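Local coordinates for protein MB2760 (Mycobacterium tuberculosis, PDB 2BNG) that hydrolyses long or bulky lipophilic epoxides such as 9,10-epoxystearic acid and cholesterol 5,6-oxide in vitro, its physiological substrates being still unidentified, at residues N30-F33 with D34-D37. Numbering follows the deposited sequence.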
ATOM      1  N   ASN C  30      -7.070  26.821  23.151  1.00 37.98           N
ATOM      2  CA  ASN C  30      -8.370  26.234  22.812  1.00 39.60           C
ATOM      3  C   ASN C  30      -9.498  26.635  23.760  1.00 40.24           C
ATOM      4  O   ASN C  30     -10.665  26.261  23.551  1.00 40.58           O
ATOM      5  CB  ASN C  30      -8.292  24.701  22.772  1.00 40.25           C
ATOM      6  CG  ASN C  30      -7.476  24.184  21.620  1.00 41.35           C
ATOM      7  OD1 ASN C  30      -7.197  24.881  20.641  1.00 41.41           O
ATOM      8  ND2 ASN C  30      -7.077  22.941  21.740  1.00 44.07           N
ATOM      9  N   GLU C  31      -9.143  27.366  24.815  1.00 39.70           N
ATOM     10  CA  GLU C  31     -10.116  27.800  25.834  1.00 40.71           C
ATOM     11  C   GLU C  31     -10.775  26.631  26.554  1.00 41.27           C
ATOM     12  O   GLU C  31     -11.957  26.679  26.910  1.00 42.35           O
ATOM     13  CB  GLU C  31     -11.163  28.745  25.243  1.00 41.03           C
ATOM     14  CG  GLU C  31     -10.586  30.093  24.942  1.00 41.87           C
ATOM     15  CD  GLU C  31     -11.524  30.942  24.149  1.00 44.50           C
ATOM     16  OE1 GLU C  31     -12.678  30.596  23.985  1.00 46.83           O
ATOM     17  OE2 GLU C  31     -11.138  31.988  23.674  1.00 46.14           O
ATOM     18  N   ASP C  32      -9.988  25.584  26.767  1.00 40.93           N
ATOM     19  CA  ASP C  32     -10.452  24.348  27.365  1.00 41.62           C
ATOM     20  C   ASP C  32     -10.143  24.462  28.859  1.00 41.67           C
ATOM     21  O   ASP C  32      -9.122  23.956  29.370  1.00 41.01           O
ATOM     22  CB  ASP C  32      -9.746  23.167  26.690  1.00 41.62           C
ATOM     23  CG  ASP C  32     -10.016  21.825  27.367  1.00 43.37           C
ATOM     24  OD1 ASP C  32     -10.889  21.748  28.264  1.00 43.27           O
ATOM     25  OD2 ASP C  32      -9.320  20.840  26.991  1.00 44.03           O
ATOM     26  N   PHE C  33     -11.044  25.148  29.560  1.00 42.03           N
ATOM     27  CA  PHE C  33     -10.710  25.667  30.893  1.00 42.42           C
ATOM     28  C   PHE C  33     -10.713  24.623  31.979  1.00 43.38           C
ATOM     29  O   PHE C  33     -10.060  24.793  33.009  1.00 43.66           O
ATOM     30  CB  PHE C  33     -11.546  26.899  31.254  1.00 42.60           C
ATOM     31  CG  PHE C  33     -11.178  28.108  30.453  1.00 42.54           C
ATOM     32  CD1 PHE C  33      -9.907  28.670  30.575  1.00 42.34           C
ATOM     33  CD2 PHE C  33     -12.077  28.664  29.553  1.00 43.97           C
ATOM     34  CE1 PHE C  33      -9.549  29.775  29.836  1.00 42.96           C
ATOM     35  CE2 PHE C  33     -11.726  29.773  28.796  1.00 44.49           C
ATOM     36  CZ  PHE C  33     -10.459  30.331  28.933  1.00 42.66           C
ATOM     37  N   ASP C  34     -11.409  23.522  31.737  1.00 44.22           N
ATOM     38  CA  ASP C  34     -11.349  22.411  32.664  1.00 45.96           C
ATOM     39  C   ASP C  34      -9.995  21.676  32.621  1.00 45.32           C
ATOM     40  O   ASP C  34      -9.497  21.227  33.664  1.00 46.36           O
ATOM     41  CB  ASP C  34     -12.499  21.442  32.437  1.00 47.81           C
ATOM     42  CG  ASP C  34     -13.852  22.085  32.650  1.00 49.98           C
ATOM     43  OD1 ASP C  34     -14.858  21.433  32.399  1.00 53.83           O
ATOM     44  OD2 ASP C  34     -13.946  23.247  33.047  1.00 51.14           O
ATOM     45  N   THR C  35      -9.399  21.563  31.434  1.00 43.66           N
ATOM     46  CA  THR C  35      -8.025  21.070  31.328  1.00 42.48           C
ATOM     47  C   THR C  35      -7.015  22.051  31.947  1.00 41.82           C
ATOM     48  O   THR C  35      -6.054  21.631  32.591  1.00 42.36           O
ATOM     49  CB  THR C  35      -7.659  20.746  29.870  1.00 41.66           C
ATOM     50  OG1 THR C  35      -8.568  19.759  29.374  1.00 41.95           O
ATOM     51  CG2 THR C  35      -6.230  20.240  29.740  1.00 39.16           C
ATOM     52  N   VAL C  36      -7.234  23.351  31.754  1.00 40.79           N
ATOM     53  CA  VAL C  36      -6.404  24.368  32.407  1.00 40.06           C
ATOM     54  C   VAL C  36      -6.449  24.199  33.946  1.00 41.48           C
ATOM     55  O   VAL C  36      -5.413  24.199  34.619  1.00 41.60           O
ATOM     56  CB  VAL C  36      -6.823  25.793  31.993  1.00 39.26           C
ATOM     57  CG1 VAL C  36      -6.202  26.834  32.934  1.00 37.92           C
ATOM     58  CG2 VAL C  36      -6.456  26.042  30.518  1.00 37.10           C
ATOM     59  N   ASP C  37      -7.653  24.024  34.481  1.00 42.89           N
ATOM     60  CA  ASP C  37      -7.866  23.725  35.906  1.00 44.94           C
ATOM     61  C   ASP C  37      -7.177  22.477  36.426  1.00 44.98           C
ATOM     62  O   ASP C  37      -6.587  22.488  37.503  1.00 45.80           O
ATOM     63  CB  ASP C  37      -9.355  23.556  36.196  1.00 46.93           C
ATOM     64  CG  ASP C  37     -10.045  24.861  36.362  1.00 50.36           C
ATOM     65  OD1 ASP C  37      -9.412  25.793  36.896  1.00 53.71           O
ATOM     66  OD2 ASP C  37     -11.211  24.982  35.953  1.00 55.05           O
TER
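Asp32 and Thr35 meet through their side chains at the start of helix 33-39, a worked example of how a residue just ahead of a helix holds its first turn. The Thr35 hydroxyl OG1 donates to Asp32 OD2 over 2.7 Å. It approaches from above the carboxylate, 45° out of its plane, and the two side chains cross at a slant. With CG of Asp32 turned opposite its own backbone N (chi1 172°), the carboxylate swings forward to this hydroxyl.

Backbone bonds continue the turn: Val36 N donates to Asp32 O at 3.1 Å, and Asp37 N to Phe33 O at 2.9 Å. Asp32 sits at the N-cap position, directly before helix 33-39, while Glu31, with positive phi, closes helix 13-30 in a Schellman motif; this tight link joins two consecutive helices of the limonene-1,2-epoxide hydrolase fold.

A single apolar side-chain contact spans the turn: Val36 CG2 approaches the Phe33 ring obliquely, 4.3 Å from CD1. One ring face is met off-centre by Glu31 C, and Phe33 also packs on Arg65 of helix 57-65, whereas Val36 reaches Phe24 and Ala27 of helix 13-30.

Charge enters through Asp34 and Asp37, about one helical turn apart, whose OD2 atoms both form salt bridges with Arg65 NH2, a shared cation that probably eases the repulsion between the two carboxylates.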